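PDB 3P6K: aminotransferase class I and II, which probably catalyses the pyridoxal 5'-phosphate-dependent transfer of an amino group between an amino acid and a keto acid. Local coordinates for residues S198-D203 against R302-S307. Residues are numbered along the deposited sequence; the frame is centred on the assembly and turned at random.
Sequences SFSELD and RPAVVS
Ser198 meets Ala304 through its hydroxyl. From the start of that side chain, Ser198 CB lies 3.4 Å from Ala304 O and 4.0 Å from Val306 CG2, a methyl that also packs against the serine CA. With OG anti to the backbone N (chi1 179°), the hydroxyl reaches across to the other loop. There Ser198 OG donates to Ala304 O at 2.5 Å, a short bond. The donor sits 23° off the carbonyl plane. The same OG accepts from Ser200 N, closing an ST turn, and from the hydroxyl of Ser200 at 2.7 Å between the two OG atoms. Three hydrogen bonds grip one oxygen and fix its rotation.

A second bond runs between backbones: Phe199 N donates to Val305 O at 3.0 Å in a fairly straight bond (N-H...O 163°). This carbonyl oxygen also lies at the edge of the Phe199 ring, in its plane, 3.6 Å from Phe199 CD1. Val305 CG1 packs on Phe199 CB at 3.7 Å, while CG2 faces Ser200. The Phe199 ring turns from this loop and packs on Leu274 and Leu281 of helix 270-294. Val305 rests on Leu281 too.

Ala304 is the centre of an inverse gamma turn, and its carbonyl points at Ser198. The contact joins the loop after strand 189-193 of the seven-stranded sheet to the loop between strands 298-300 and 308-313 of the four-stranded antiparallel sheet. A serine hydroxyl and a backbone N-H bond to the carbonyls of Ala304 and Val305, with small apolar contacts from both and from Val306. The hydroxyl's three bonds probably hold the turn.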
loop_
_atom_site.group_PDB
_atom_site.type_symbol
_atom_site.label_atom_id
_atom_site.label_comp_id
_atom_site.label_asym_id
_atom_site.label_seq_id
_atom_site.Cartn_x
_atom_site.Cartn_y
_atom_site.Cartn_z
ATOM N N SER B 198 -8.689 17.489 15.210
ATOM C CA SER B 198 -9.710 18.175 15.993
ATOM C C SER B 198 -9.928 19.595 15.476
ATOM O O SER B 198 -8.968 20.321 15.199
ATOM C CB SER B 198 -9.306 18.257 17.472
ATOM O OG SER B 198 -10.285 18.946 18.236
ATOM N N PHE B 199 -11.195 19.980 15.357
ATOM C CA PHE B 199 -11.581 21.351 15.017
ATOM C C PHE B 199 -12.000 22.151 16.278
ATOM O O PHE B 199 -12.563 23.216 16.167
ATOM C CB PHE B 199 -12.708 21.330 13.984
ATOM C CG PHE B 199 -12.272 20.926 12.614
ATOM C CD1 PHE B 199 -12.183 19.595 12.267
ATOM C CD2 PHE B 199 -12.009 21.892 11.639
ATOM C CE1 PHE B 199 -11.801 19.227 10.973
ATOM C CE2 PHE B 199 -11.639 21.527 10.362
ATOM C CZ PHE B 199 -11.529 20.191 10.038
ATOM N N SER B 200 -11.718 21.622 17.466
ATOM C CA SER B 200 -12.013 22.280 18.740
ATOM C C SER B 200 -10.996 23.375 19.044
ATOM O O SER B 200 -9.998 23.518 18.336
ATOM C CB SER B 200 -12.000 21.256 19.888
ATOM O OG SER B 200 -10.715 20.773 20.191
ATOM N N GLU B 201 -11.253 24.119 20.117
ATOM C CA GLU B 201 -10.345 25.170 20.608
ATOM C C GLU B 201 -9.172 24.610 21.409
ATOM O O GLU B 201 -8.341 25.385 21.878
ATOM C CB GLU B 201 -11.091 26.183 21.519
ATOM C CG GLU B 201 -12.316 26.856 20.914
ATOM C CD GLU B 201 -12.019 27.565 19.606
ATOM O OE1 GLU B 201 -10.963 28.225 19.496
ATOM O OE2 GLU B 201 -12.854 27.450 18.672
ATOM N N LEU B 202 -9.120 23.292 21.634
ATOM C CA LEU B 202 -7.995 22.686 22.362
ATOM C C LEU B 202 -6.728 22.821 21.522
ATOM O O LEU B 202 -6.809 22.804 20.289
ATOM C CB LEU B 202 -8.254 21.195 22.645
ATOM C CG LEU B 202 -9.424 20.826 23.574
ATOM C CD1 LEU B 202 -9.670 19.339 23.554
ATOM C CD2 LEU B 202 -9.140 21.323 24.973
ATOM N N ASP B 203 -5.588 23.009 22.195
ATOM C CA ASP B 203 -4.284 23.031 21.559
ATOM C C ASP B 203 -3.911 21.564 21.391
ATOM O O ASP B 203 -3.607 20.878 22.385
ATOM C CB ASP B 203 -3.253 23.768 22.424
ATOM C CG ASP B 203 -1.838 23.785 21.813
ATOM O OD1 ASP B 203 -1.651 23.414 20.653
ATOM O OD2 ASP B 203 -0.906 24.203 22.500
ATOM N N ARG B 302 -19.026 13.570 24.173
ATOM C CA ARG B 302 -18.978 14.345 22.926
ATOM C C ARG B 302 -17.565 14.343 22.349
ATOM O O ARG B 302 -16.637 14.656 23.063
ATOM C CB ARG B 302 -19.435 15.789 23.177
ATOM C CG ARG B 302 -19.578 16.681 21.956
ATOM C CD ARG B 302 -20.103 18.048 22.389
ATOM N NE ARG B 302 -20.465 18.952 21.278
ATOM C CZ ARG B 302 -19.691 19.893 20.718
ATOM N NH1 ARG B 302 -18.440 20.147 21.125
ATOM N NH2 ARG B 302 -20.190 20.617 19.712
ATOM N N PRO B 303 -17.389 13.964 21.069
ATOM C CA PRO B 303 -16.011 14.001 20.546
ATOM C C PRO B 303 -15.444 15.448 20.462
ATOM O O PRO B 303 -16.227 16.421 20.452
ATOM C CB PRO B 303 -16.172 13.370 19.159
ATOM C CG PRO B 303 -17.542 13.677 18.772
ATOM C CD PRO B 303 -18.356 13.680 19.998
ATOM N N ALA B 304 -14.115 15.595 20.370
ATOM C CA ALA B 304 -13.463 16.929 20.335
ATOM C C ALA B 304 -13.570 17.532 18.939
ATOM O O ALA B 304 -12.553 17.819 18.312
ATOM C CB ALA B 304 -11.974 16.808 20.777
ATOM N N VAL B 305 -14.801 17.740 18.456
ATOM C CA VAL B 305 -15.096 18.207 17.076
ATOM C C VAL B 305 -14.247 17.467 16.029
ATOM O O VAL B 305 -13.489 18.039 15.221
ATOM C CB VAL B 305 -15.028 19.758 16.923
ATOM C CG1 VAL B 305 -15.778 20.199 15.651
ATOM C CG2 VAL B 305 -15.644 20.420 18.113
ATOM N N VAL B 306 -14.447 16.159 16.081
ATOM C CA VAL B 306 -13.832 15.155 15.235
ATOM C C VAL B 306 -15.019 14.373 14.660
ATOM O O VAL B 306 -16.019 14.193 15.352
ATOM C CB VAL B 306 -12.894 14.295 16.186
ATOM C CG1 VAL B 306 -12.497 13.014 15.632
ATOM C CG2 VAL B 306 -11.657 15.145 16.568
ATOM N N SER B 307 -14.896 13.862 13.443
ATOM C CA SER B 307 -16.029 13.240 12.759
ATOM C C SER B 307 -16.400 11.802 13.197
ATOM O O SER B 307 -17.217 11.200 12.547
ATOM C CB SER B 307 -15.799 13.271 11.243
ATOM O OG SER B 307 -14.914 12.249 10.830
#